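Local coordinates for protein DMATS type aromatic prenyltransferase (Streptomyces coelicolor, PDB 6ZS0) that probably transfers a dimethylallyl group to the 5-position of the tryptophan indole ring, as an aromatic prenyltransferase with the ABBA-barrel fold, at residues G12-L17 against M78-E83; D121-P126 against A163-E168; A192-N197 against R202-L207; F260-P263 against P268-F271; S303-A308 against A341-E346. All coordinates share one frame; numbering follows the deposited sequence. Where two conformers were deposited one is given.

Contact 1 (G12-L17 against M78-E83); sequences GQLRRL and MRVLVE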
# COMPACT_ATOMS: atom_id res chain seq x y z
N GLY A 12 3.28 2.92 18.31
CA GLY A 12 2.62 4.14 18.79
C GLY A 12 1.77 4.72 17.69
O GLY A 12 0.62 5.10 17.95
N GLN A 13 2.28 4.76 16.46
CA GLN A 13 1.52 5.27 15.30
C GLN A 13 0.31 4.38 15.06
O GLN A 13 -0.76 4.91 14.82
CB GLN A 13 2.42 5.36 14.07
CG GLN A 13 3.44 6.49 14.17
CD GLN A 13 4.37 6.53 12.99
OE1 GLN A 13 4.83 5.49 12.50
NE2 GLN A 13 4.58 7.73 12.47
N LEU A 14 0.47 3.05 15.10
CA LEU A 14 -0.64 2.12 14.85
C LEU A 14 -1.74 2.39 15.89
O LEU A 14 -2.91 2.46 15.51
CB LEU A 14 -0.15 0.67 14.88
CG LEU A 14 -1.21 -0.39 14.58
CD1 LEU A 14 -0.58 -1.63 13.95
CD2 LEU A 14 -2.01 -0.75 15.83
N ARG A 15 -1.36 2.55 17.14
CA ARG A 15 -2.32 2.74 18.25
C ARG A 15 -3.09 4.04 18.06
O ARG A 15 -4.34 4.02 18.22
CB ARG A 15 -1.60 2.72 19.59
CG ARG A 15 -1.08 1.35 19.99
CD ARG A 15 -0.29 1.48 21.28
NE ARG A 15 0.37 0.21 21.59
CZ ARG A 15 -0.20 -0.81 22.22
NH1 ARG A 15 0.50 -1.92 22.46
NH2 ARG A 15 -1.45 -0.72 22.63
N ARG A 16 -2.38 5.13 17.79
CA ARG A 16 -3.02 6.47 17.68
C ARG A 16 -3.89 6.50 16.43
O ARG A 16 -5.02 6.99 16.50
CB ARG A 16 -1.98 7.59 17.71
CG ARG A 16 -1.23 7.67 19.03
CD ARG A 16 -0.32 8.88 19.09
NE ARG A 16 0.61 8.93 17.96
CZ ARG A 16 1.83 8.41 17.96
NH1 ARG A 16 2.30 7.81 19.03
NH2 ARG A 16 2.58 8.51 16.87
N LEU A 17 -3.40 5.98 15.31
CA LEU A 17 -4.19 5.94 14.06
C LEU A 17 -5.39 5.01 14.24
O LEU A 17 -6.46 5.37 13.78
CB LEU A 17 -3.31 5.46 12.90
CG LEU A 17 -2.36 6.47 12.31
CD1 LEU A 17 -1.41 5.75 11.35
CD2 LEU A 17 -3.11 7.59 11.59
N MET A 78 -8.66 0.86 8.22
CA MET A 78 -7.22 1.09 8.40
C MET A 78 -6.46 -0.13 7.94
O MET A 78 -6.88 -1.26 8.25
CB MET A 78 -6.91 1.39 9.85
CG MET A 78 -5.47 1.59 10.11
SD MET A 78 -5.26 2.04 11.82
CE MET A 78 -3.48 1.89 11.98
N ARG A 79 -5.37 0.10 7.22
CA ARG A 79 -4.40 -0.98 6.91
C ARG A 79 -3.01 -0.59 7.39
O ARG A 79 -2.68 0.60 7.45
CB ARG A 79 -4.35 -1.28 5.42
CG ARG A 79 -5.65 -1.82 4.87
CD ARG A 79 -5.59 -1.92 3.36
NE ARG A 79 -6.72 -2.70 2.89
CZ ARG A 79 -7.98 -2.26 2.85
NH1 ARG A 79 -8.28 -1.03 3.24
NH2 ARG A 79 -8.94 -3.06 2.40
N VAL A 80 -2.20 -1.61 7.64
CA VAL A 80 -0.75 -1.43 7.86
C VAL A 80 -0.01 -2.36 6.91
O VAL A 80 -0.40 -3.55 6.80
CB VAL A 80 -0.31 -1.68 9.30
CG1 VAL A 80 -0.66 -3.08 9.77
CG2 VAL A 80 1.17 -1.39 9.48
N LEU A 81 0.95 -1.80 6.19
CA LEU A 81 1.80 -2.51 5.23
C LEU A 81 3.16 -2.71 5.89
O LEU A 81 3.72 -1.73 6.45
CB LEU A 81 1.94 -1.70 3.96
CG LEU A 81 2.81 -2.33 2.87
CD1 LEU A 81 2.12 -3.52 2.24
CD2 LEU A 81 3.14 -1.29 1.83
N VAL A 82 3.69 -3.92 5.85
CA VAL A 82 4.98 -4.22 6.52
C VAL A 82 5.82 -5.13 5.63
O VAL A 82 5.26 -5.96 4.89
CB VAL A 82 4.78 -4.86 7.91
CG1 VAL A 82 3.94 -6.11 7.83
CG2 VAL A 82 6.10 -5.18 8.58
N GLU A 83 7.13 -5.03 5.76
CA GLU A 83 8.08 -5.97 5.13
C GLU A 83 8.64 -6.87 6.23
O GLU A 83 9.55 -6.47 6.94
CB GLU A 83 9.17 -5.19 4.41
CG GLU A 83 10.22 -6.11 3.82
CD GLU A 83 11.25 -5.39 2.98
OE1 GLU A 83 11.16 -5.43 1.73
OE2 GLU A 83 12.14 -4.84 3.55
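M78 reaches out from strand 77-82 between L14 and L17, which lie one turn apart on helix 6-20. This is the tight end of the contact. The methyl carbon CE of M78 lies 3.6 Å from the carbonyl oxygen L14 O. M78 CE also lies 3.7 Å from L17 CB. The sulfur comes alongside the helix backbone, with M78 SD 3.8 Å from L17 C. The chain is stretched to get there: CG is anti to the backbone N (chi1 178°) and the rest runs on extended. It crosses the L14 side chain at about a right angle. An alanine in place of M78 removes this arm and would probably leave a gap between the two leucines and the strand. The packing is looser at V80, where L14 CD1 and V80 CG1 are 4.4 Å apart. No hydrogen bond joins the segments. All four touching residues are buried. On the far side of the helix R15 packs against helix 25-39, and R16 faces solvent, its NE bonded to A311 O. Helix and strand axes run antiparallel, 10.3 Å apart. Such an apolar seam between helix and barrel strand fits the ABBA fold, in which helices surround an antiparallel barrel.

Contact 2 (D121-P126 against A163-E168); sequences DLFLPP and AATVRE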
# COMPACT_ATOMS: atom_id res chain seq x y z
N ASP A 121 7.13 -20.66 -6.35
CA ASP A 121 8.30 -20.91 -7.23
C ASP A 121 8.49 -19.73 -8.18
O ASP A 121 9.66 -19.44 -8.53
CB ASP A 121 8.18 -22.20 -8.01
CG ASP A 121 6.95 -22.24 -8.86
OD1 ASP A 121 5.86 -22.17 -8.28
OD2 ASP A 121 7.09 -22.29 -10.09
N LEU A 122 7.41 -19.06 -8.60
CA LEU A 122 7.50 -17.90 -9.52
C LEU A 122 8.12 -16.72 -8.78
O LEU A 122 8.92 -15.99 -9.40
CB LEU A 122 6.12 -17.49 -10.03
CG LEU A 122 5.39 -18.48 -10.94
CD1 LEU A 122 3.96 -18.04 -11.13
CD2 LEU A 122 6.09 -18.60 -12.28
N PHE A 123 7.74 -16.51 -7.51
CA PHE A 123 7.98 -15.22 -6.82
C PHE A 123 9.09 -15.30 -5.77
O PHE A 123 9.58 -14.22 -5.39
CB PHE A 123 6.66 -14.68 -6.27
CG PHE A 123 5.71 -14.19 -7.33
CD1 PHE A 123 4.58 -14.92 -7.68
CD2 PHE A 123 5.96 -13.00 -8.00
CE1 PHE A 123 3.71 -14.47 -8.67
CE2 PHE A 123 5.08 -12.54 -8.95
CZ PHE A 123 3.97 -13.28 -9.30
N LEU A 124 9.50 -16.50 -5.35
CA LEU A 124 10.60 -16.69 -4.36
C LEU A 124 11.65 -17.64 -4.93
O LEU A 124 11.88 -18.73 -4.38
CB LEU A 124 10.01 -17.21 -3.05
CG LEU A 124 9.06 -16.23 -2.32
CD1 LEU A 124 8.58 -16.85 -1.02
CD2 LEU A 124 9.71 -14.88 -2.04
N PRO A 125 12.29 -17.29 -6.05
CA PRO A 125 13.39 -18.09 -6.58
C PRO A 125 14.70 -17.78 -5.85
O PRO A 125 14.77 -16.85 -5.05
CB PRO A 125 13.48 -17.60 -8.03
CG PRO A 125 13.12 -16.11 -7.92
CD PRO A 125 11.99 -16.11 -6.89
N PRO A 126 15.78 -18.54 -6.11
CA PRO A 126 17.11 -18.13 -5.64
C PRO A 126 17.62 -16.93 -6.45
O PRO A 126 17.13 -16.67 -7.51
CB PRO A 126 17.97 -19.40 -5.84
CG PRO A 126 17.25 -20.19 -6.93
CD PRO A 126 15.79 -19.83 -6.82
N ALA A 163 6.15 -9.70 -17.42
CA ALA A 163 4.89 -9.99 -18.15
C ALA A 163 4.58 -11.48 -18.12
O ALA A 163 3.44 -11.84 -17.82
CB ALA A 163 4.99 -9.46 -19.56
N ALA A 164 5.56 -12.33 -18.41
CA ALA A 164 5.39 -13.80 -18.45
C ALA A 164 5.03 -14.30 -17.05
O ALA A 164 4.20 -15.26 -16.91
CB ALA A 164 6.65 -14.45 -18.98
N THR A 165 5.64 -13.69 -16.02
CA THR A 165 5.38 -14.08 -14.61
C THR A 165 3.93 -13.76 -14.25
O THR A 165 3.30 -14.61 -13.65
CB THR A 165 6.41 -13.44 -13.68
OG1 THR A 165 7.68 -13.86 -14.17
CG2 THR A 165 6.26 -13.86 -12.24
N VAL A 166 3.43 -12.57 -14.60
CA VAL A 166 2.03 -12.18 -14.28
C VAL A 166 1.06 -13.11 -15.04
O VAL A 166 0.06 -13.59 -14.43
CB VAL A 166 1.75 -10.70 -14.58
CG1 VAL A 166 0.28 -10.38 -14.38
CG2 VAL A 166 2.62 -9.76 -13.75
N ARG A 167 1.32 -13.33 -16.32
CA ARG A 167 0.44 -14.18 -17.14
C ARG A 167 0.36 -15.58 -16.50
O ARG A 167 -0.74 -16.08 -16.35
CB ARG A 167 0.92 -14.23 -18.58
CG ARG A 167 0.14 -15.21 -19.45
CD ARG A 167 0.76 -15.37 -20.81
NE ARG A 167 0.79 -14.13 -21.58
CZ ARG A 167 -0.25 -13.62 -22.26
NH1 ARG A 167 -0.09 -12.51 -22.96
NH2 ARG A 167 -1.43 -14.20 -22.24
N GLU A 168 1.49 -16.17 -16.12
CA GLU A 168 1.53 -17.53 -15.54
C GLU A 168 0.84 -17.52 -14.17
O GLU A 168 0.07 -18.44 -13.89
CB GLU A 168 2.96 -18.05 -15.42
CG GLU A 168 3.06 -19.41 -14.74
CD GLU A 168 2.33 -20.57 -15.42
OE1 GLU A 168 1.80 -20.38 -16.55
OE2 GLU A 168 2.29 -21.65 -14.81
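T165 and L122 have the most surface buried here, and their side chains meet at the centre of the contact. T165 CG2 is the methyl that does the touching. T165 CG2 lies 4.3 Å from L122 CB and, closer, 3.7 Å from F123 CE2. The methyl approaches the F123 ring obliquely, and the two side chains slide past each other in opposite directions. T165 CG2 is anti to its own backbone N, while OG1 turns back along the helix and bonds to R161 O. The methyl is thus the branch left to meet L122 and F123. L122 straddles E168 with its two methyls: L122 CD1 and L122 CD2 are each 4.0 Å from E168 CG. The two side chains cross at about a right angle. E168 bends at its second torsion (chi2 60°), and its carboxylate forms salt bridges to R171 and R172. R172 also pairs with D121, so one arginine serves acidic groups on both segments. No hydrogen bond crosses between the segments. Helix 120-123 lies on the outer side of helix 162-175. V166 points away from helix 120-123 and packs on V205 of strand 202-209, which places helix 162-175 between helix 120-123 and the barrel.

Contact 3 (A192-N197 against R202-L207); sequences ALDLGN and RAKVYL
A192 and K204 form a hydrogen-bonded pair in an antiparallel beta hairpin of the barrel. A192 N donates to K204 O over 2.8 Å, nearly straight at 172° and in the carbonyl plane. The return bond, K204 N to A192 O, is also 2.8 Å, but K204 N is tilted 22° from the carbonyl plane of A192. Nearer the turn, D194 N donates to R202 O at 3.0 Å. One water then spans the opening strands: it donates to D194 O and accepts from R202 N, both at 2.7 Å. W198 of the turn also bonds to D194 O, giving it two donors.

The side chains of A192, D194, R202 and K204 share one face of the sheet. D194 and K204 cross obliquely there. D194 OD2 touches the K204 chain at its CE, 3.4 Å away, and the charged ends do not meet. K204 bends at its third and last torsions (chi4 -77°), and NZ bonds to S259 on the next strand. This K204 side chain is one of two modelled conformers. The weak, long ion pair of D194 is with K149. L193 and A203 form a non-hydrogen-bonded pair on the other face, toward L173 of helix 162-175. L193 CD2 leans over to A203 CB at 4.1 Å. On the first face, A192 CB meets the Y206 ring obliquely, 4.2 Å from Y206 CE1.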
# COMPACT_ATOMS: atom_id res chain seq x y z
N ALA A 192 -0.54 -9.11 -6.08
CA ALA A 192 -0.99 -9.28 -4.70
C ALA A 192 -2.14 -10.30 -4.62
O ALA A 192 -2.90 -10.46 -5.58
CB ALA A 192 -1.38 -7.97 -4.12
N LEU A 193 -2.20 -10.99 -3.50
CA LEU A 193 -3.30 -11.94 -3.18
C LEU A 193 -3.96 -11.50 -1.89
O LEU A 193 -3.27 -11.32 -0.92
CB LEU A 193 -2.73 -13.35 -3.00
CG LEU A 193 -2.28 -14.06 -4.27
CD1 LEU A 193 -1.75 -15.45 -3.93
CD2 LEU A 193 -3.44 -14.15 -5.26
N ASP A 194 -5.28 -11.38 -1.89
CA ASP A 194 -6.09 -11.18 -0.67
C ASP A 194 -6.37 -12.56 -0.06
O ASP A 194 -7.04 -13.32 -0.72
CB ASP A 194 -7.39 -10.47 -1.02
CG ASP A 194 -7.47 -9.06 -0.49
OD1 ASP A 194 -7.50 -8.91 0.75
OD2 ASP A 194 -7.48 -8.14 -1.31
N LEU A 195 -5.82 -12.87 1.12
CA LEU A 195 -5.98 -14.21 1.79
C LEU A 195 -6.99 -14.13 2.95
O LEU A 195 -6.95 -13.17 3.76
CB LEU A 195 -4.62 -14.70 2.30
CG LEU A 195 -3.48 -14.72 1.28
CD1 LEU A 195 -2.19 -15.15 1.95
CD2 LEU A 195 -3.81 -15.63 0.12
N GLY A 196 -7.87 -15.11 3.04
CA GLY A 196 -8.89 -15.21 4.10
C GLY A 196 -9.43 -16.62 4.19
O GLY A 196 -8.70 -17.56 3.85
N ASN A 197 -10.68 -16.76 4.62
CA ASN A 197 -11.30 -18.09 4.84
C ASN A 197 -11.84 -18.65 3.51
O ASN A 197 -12.54 -19.69 3.53
CB ASN A 197 -12.38 -18.00 5.91
CG ASN A 197 -13.59 -17.19 5.49
OD1 ASN A 197 -13.57 -16.48 4.48
ND2 ASN A 197 -14.66 -17.32 6.27
N ARG A 202 -8.34 -14.11 -4.67
CA ARG A 202 -8.58 -12.69 -5.03
C ARG A 202 -7.24 -12.09 -5.49
O ARG A 202 -6.42 -11.80 -4.63
CB ARG A 202 -9.25 -12.04 -3.83
CG ARG A 202 -10.38 -12.90 -3.27
CD ARG A 202 -11.30 -12.18 -2.31
NE ARG A 202 -12.41 -13.06 -1.94
CZ ARG A 202 -13.23 -12.85 -0.91
NH1 ARG A 202 -13.08 -11.79 -0.14
NH2 ARG A 202 -14.20 -13.72 -0.66
N ALA A 203 -7.02 -12.01 -6.81
CA ALA A 203 -5.71 -11.69 -7.43
C ALA A 203 -5.72 -10.25 -7.90
O ALA A 203 -6.67 -9.84 -8.59
CB ALA A 203 -5.41 -12.61 -8.57
N LYS A 204 -4.68 -9.51 -7.56
CA LYS A 204 -4.54 -8.07 -7.88
C LYS A 204 -3.27 -7.89 -8.69
O LYS A 204 -2.20 -8.34 -8.22
CB LYS A 204 -4.52 -7.26 -6.59
CG LYS A 204 -5.78 -7.37 -5.74
CD LYS A 204 -5.65 -6.71 -4.37
CE LYS A 204 -6.95 -6.08 -3.90
NZ LYS A 204 -7.21 -4.78 -4.57
N VAL A 205 -3.37 -7.30 -9.88
CA VAL A 205 -2.20 -7.01 -10.74
C VAL A 205 -2.00 -5.51 -10.75
O VAL A 205 -2.95 -4.78 -11.01
CB VAL A 205 -2.34 -7.55 -12.17
CG1 VAL A 205 -1.07 -7.34 -12.98
CG2 VAL A 205 -2.72 -9.03 -12.18
N TYR A 206 -0.80 -5.06 -10.42
CA TYR A 206 -0.43 -3.63 -10.43
C TYR A 206 0.35 -3.33 -11.70
O TYR A 206 1.24 -4.13 -12.09
CB TYR A 206 0.37 -3.25 -9.20
CG TYR A 206 -0.42 -3.22 -7.93
CD1 TYR A 206 -0.87 -4.38 -7.34
CD2 TYR A 206 -0.72 -2.01 -7.32
CE1 TYR A 206 -1.60 -4.35 -6.17
CE2 TYR A 206 -1.41 -1.97 -6.12
CZ TYR A 206 -1.86 -3.14 -5.55
OH TYR A 206 -2.60 -3.14 -4.40
N LEU A 207 0.04 -2.20 -12.33
CA LEU A 207 0.77 -1.68 -13.50
C LEU A 207 1.40 -0.35 -13.12
O LEU A 207 0.73 0.44 -12.44
CB LEU A 207 -0.20 -1.47 -14.67
CG LEU A 207 -0.51 -2.69 -15.53
CD1 LEU A 207 -1.02 -3.84 -14.73
CD2 LEU A 207 -1.54 -2.33 -16.60
O HOH W 1 -6.45 -14.86 -2.82

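Contact 4 (F260-P263 against P268-F271); sequences FTDP and PSGF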
# COMPACT_ATOMS: atom_id res chain seq x y z
N PHE A 260 -8.98 -9.32 -9.99
CA PHE A 260 -9.66 -10.54 -10.50
C PHE A 260 -10.18 -11.37 -9.31
O PHE A 260 -9.35 -11.92 -8.55
CB PHE A 260 -8.69 -11.33 -11.37
CG PHE A 260 -8.15 -10.56 -12.55
CD1 PHE A 260 -8.82 -10.58 -13.77
CD2 PHE A 260 -6.98 -9.82 -12.45
CE1 PHE A 260 -8.32 -9.88 -14.86
CE2 PHE A 260 -6.49 -9.11 -13.54
CZ PHE A 260 -7.16 -9.15 -14.75
N THR A 261 -11.51 -11.46 -9.16
CA THR A 261 -12.16 -12.08 -7.97
C THR A 261 -13.17 -13.16 -8.39
O THR A 261 -13.28 -14.15 -7.65
CB THR A 261 -12.83 -11.01 -7.12
OG1 THR A 261 -13.84 -10.39 -7.92
CG2 THR A 261 -11.83 -9.98 -6.62
N ASP A 262 -13.87 -12.98 -9.50
CA ASP A 262 -14.85 -13.98 -10.03
C ASP A 262 -14.09 -15.22 -10.48
O ASP A 262 -13.14 -15.13 -11.25
CB ASP A 262 -15.68 -13.39 -11.17
CG ASP A 262 -16.11 -11.94 -10.99
OD1 ASP A 262 -15.65 -11.08 -11.80
OD2 ASP A 262 -16.89 -11.68 -10.05
N PRO A 263 -14.44 -16.44 -10.01
CA PRO A 263 -13.77 -17.66 -10.47
C PRO A 263 -13.80 -17.79 -12.01
O PRO A 263 -14.83 -17.55 -12.60
CB PRO A 263 -14.51 -18.83 -9.80
CG PRO A 263 -15.72 -18.21 -9.10
CD PRO A 263 -15.45 -16.72 -8.98
N PRO A 268 -11.13 -8.06 -15.14
CA PRO A 268 -11.15 -7.60 -13.76
C PRO A 268 -12.49 -6.98 -13.34
O PRO A 268 -13.16 -6.39 -14.17
CB PRO A 268 -10.02 -6.56 -13.70
CG PRO A 268 -9.95 -6.02 -15.11
CD PRO A 268 -10.30 -7.19 -16.01
N SER A 269 -12.85 -7.17 -12.07
CA SER A 269 -14.08 -6.62 -11.45
C SER A 269 -13.75 -5.39 -10.60
O SER A 269 -14.68 -4.75 -10.10
CB SER A 269 -14.78 -7.66 -10.63
OG SER A 269 -13.92 -8.14 -9.62
N GLY A 270 -12.47 -5.06 -10.44
CA GLY A 270 -12.09 -3.91 -9.62
C GLY A 270 -10.92 -3.18 -10.22
O GLY A 270 -10.12 -3.83 -10.94
N PHE A 271 -10.86 -1.87 -10.02
CA PHE A 271 -9.80 -1.00 -10.57
C PHE A 271 -9.46 0.10 -9.56
O PHE A 271 -10.38 0.76 -9.04
CB PHE A 271 -10.24 -0.40 -11.89
CG PHE A 271 -9.37 0.73 -12.37
CD1 PHE A 271 -9.73 2.04 -12.14
CD2 PHE A 271 -8.17 0.47 -13.00
CE1 PHE A 271 -8.92 3.08 -12.59
CE2 PHE A 271 -7.37 1.51 -13.44
CZ PHE A 271 -7.75 2.82 -13.25
O HOH W 2 -12.90 -10.67 -11.70
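F260 and P268 make the apolar part of this contact. Their side chains lie side by side and point the same way. P268 CB sits over one face of the F260 ring, 4.0 Å from the ring centroid and 17° off its normal, a CH-pi contact. The proline also touches the ring with a second carbon: P268 CD is 3.5 Å from F260 CE1. An alanine in place of F260 removes the ring and is likely to leave P268 without its CH-pi partner, with a gap beside it.

These residues lie where strand 254-260 ends and the chain returns toward strand 270-275. S269 and G270 both face S259, a classic beta bulge in this antiparallel pair.

The direct polar link is between hydroxyls: T261 OG1 donates to S269 OG at 2.8 Å. Each hydroxyl stands between its own backbone N and carbonyl carbon (chi1 62° for T261 and 59° for S269), bringing the two within bonding distance. S269 was modelled in two conformers, and the contacts of its OG belong to one.

A water adds an indirect link. It accepts from T261 N at 3.0 Å and donates to D262 OD1 at 2.8 Å. Its bond from S269 OG is weak, at 3.4 Å. The charge of D262 is met by R333, with which OD1 forms a salt bridge. The same oxygen, D262 OD1, lies 3.7 Å from S269 CB.

Contact 5 (S303-A308 against A341-E346); sequences SVLHRA and AYLSSE
L305 meets A341 and L343 because its CG stands anti to the backbone N (chi1 -177°). Its CB does not start out toward the strand, but this torsion swings the branched end over to it. L343 takes the other course: its CG is anti to the carbonyl carbon (chi1 -55°), which carries both methyls toward the helix.

L305 CD1 is the methyl that does most of the touching. L305 CD1 rests on A341 CB at 3.7 Å, and L305 CD1 also comes within 4.3 Å of L343 CD2. One turn further along the helix, A308 CB faces the second methyl of the same leucine, L343 CD1, at 4.1 Å. L343 is therefore forked between two helix residues, with one methyl for each.

Helix 303-312 and strand 338-344 run nearly parallel here, their axes 13° apart in direction and 11.1 Å apart at closest. In the ABBA barrel this is a helix of the surrounding layer packing on a wall strand. A341 and L343 alternate with Y342, which faces the other side of the sheet and packs on S67 and Y326 of the two neighbouring strands. Strand 338-344 bonds through its backbone to strand 64-70, joining the last strand of the chain to the first where the barrel closes.

All four touching residues are buried, and no hydrogen bond crosses. L305 also lies against L288 and A291 of helix 284-297. A308 also touches L68 on the adjoining strand 64-70.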
# COMPACT_ATOMS: atom_id res chain seq x y z
N SER A 303 -12.47 15.20 8.13
CA SER A 303 -11.93 15.53 9.48
C SER A 303 -11.11 14.35 10.05
O SER A 303 -10.11 14.61 10.73
CB SER A 303 -13.03 15.98 10.43
OG SER A 303 -13.90 14.91 10.74
N VAL A 304 -11.49 13.10 9.78
CA VAL A 304 -10.73 11.93 10.28
C VAL A 304 -9.32 11.97 9.68
O VAL A 304 -8.37 11.70 10.41
CB VAL A 304 -11.44 10.59 10.01
CG1 VAL A 304 -10.52 9.39 10.18
CG2 VAL A 304 -12.65 10.40 10.91
N LEU A 305 -9.17 12.33 8.41
CA LEU A 305 -7.83 12.35 7.77
C LEU A 305 -6.97 13.45 8.41
O LEU A 305 -5.77 13.21 8.58
CB LEU A 305 -7.95 12.54 6.27
CG LEU A 305 -6.63 12.51 5.50
CD1 LEU A 305 -5.92 11.15 5.59
CD2 LEU A 305 -6.86 12.87 4.04
N HIS A 306 -7.56 14.59 8.79
CA HIS A 306 -6.82 15.66 9.52
C HIS A 306 -6.31 15.13 10.86
O HIS A 306 -5.14 15.38 11.20
CB HIS A 306 -7.68 16.92 9.71
CG HIS A 306 -7.97 17.64 8.45
ND1 HIS A 306 -8.71 17.08 7.44
CD2 HIS A 306 -7.63 18.88 8.03
CE1 HIS A 306 -8.81 17.93 6.45
NE2 HIS A 306 -8.17 19.05 6.79
N ARG A 307 -7.14 14.39 11.60
CA ARG A 307 -6.72 13.78 12.88
C ARG A 307 -5.67 12.70 12.62
O ARG A 307 -4.77 12.56 13.46
CB ARG A 307 -7.93 13.20 13.62
CG ARG A 307 -8.90 14.28 14.07
CD ARG A 307 -9.97 13.75 15.01
NE ARG A 307 -11.25 13.63 14.32
CZ ARG A 307 -11.97 12.51 14.21
NH1 ARG A 307 -11.55 11.36 14.73
NH2 ARG A 307 -13.12 12.56 13.56
N ALA A 308 -5.78 11.96 11.51
CA ALA A 308 -4.84 10.87 11.17
C ALA A 308 -3.44 11.46 11.02
O ALA A 308 -2.50 10.88 11.53
CB ALA A 308 -5.30 10.18 9.92
N ALA A 341 -5.94 7.15 1.43
CA ALA A 341 -4.74 7.95 1.72
C ALA A 341 -3.69 7.01 2.27
O ALA A 341 -3.97 6.34 3.23
CB ALA A 341 -5.04 9.08 2.68
N TYR A 342 -2.53 6.96 1.61
CA TYR A 342 -1.35 6.20 2.07
C TYR A 342 -0.50 7.14 2.90
O TYR A 342 -0.10 8.21 2.37
CB TYR A 342 -0.63 5.56 0.87
CG TYR A 342 -1.50 4.53 0.23
CD1 TYR A 342 -2.49 4.90 -0.66
CD2 TYR A 342 -1.46 3.21 0.64
CE1 TYR A 342 -3.37 3.97 -1.20
CE2 TYR A 342 -2.33 2.28 0.12
CZ TYR A 342 -3.30 2.66 -0.79
OH TYR A 342 -4.17 1.72 -1.29
N LEU A 343 -0.22 6.75 4.14
CA LEU A 343 0.40 7.62 5.16
C LEU A 343 1.77 7.08 5.55
O LEU A 343 1.87 5.91 6.00
CB LEU A 343 -0.53 7.72 6.37
CG LEU A 343 -1.95 8.18 6.04
CD1 LEU A 343 -2.86 8.13 7.27
CD2 LEU A 343 -1.96 9.56 5.41
N SER A 344 2.77 7.94 5.42
CA SER A 344 4.18 7.61 5.67
C SER A 344 4.44 7.56 7.17
O SER A 344 4.05 8.48 7.88
CB SER A 344 5.07 8.64 4.99
OG SER A 344 4.92 8.58 3.57
N SER A 345 5.16 6.56 7.66
CA SER A 345 5.57 6.48 9.07
C SER A 345 6.65 7.53 9.39
O SER A 345 6.61 8.14 10.44
CB SER A 345 6.01 5.08 9.41
OG SER A 345 6.67 5.07 10.66
N GLU A 346 7.62 7.72 8.50
CA GLU A 346 8.72 8.72 8.65
C GLU A 346 9.49 8.46 9.96
O GLU A 346 9.92 9.41 10.61
CB GLU A 346 8.14 10.13 8.45
CG GLU A 346 7.68 10.32 7.00
CD GLU A 346 7.51 11.74 6.49
OE1 GLU A 346 7.82 12.67 7.22
OE2 GLU A 346 7.07 11.89 5.33

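Overall arrangement
The contacts follow one another along the chain. Contacts 1, 3, 4 and 5 all reach the ten-stranded antiparallel barrel. Contacts 1 and 5, their centres 10 Å apart, touch through Q13 and S345, and through L17 and A308. They pack helices 6-20 and 303-312 on strands 77-82 and 338-344, the two neighbours of strand 64-70 where the barrel closes. The centres of contacts 3 and 4 are also 10 Å apart. They lie on neighbouring strands, with A203 and F260 paired through their backbones. Contact 2, its centre 15 Å from that of contact 3 and 34 Å from that of contact 5, belongs to the far side, where helix 162-175 covers strand 202-209 through V166 and V205.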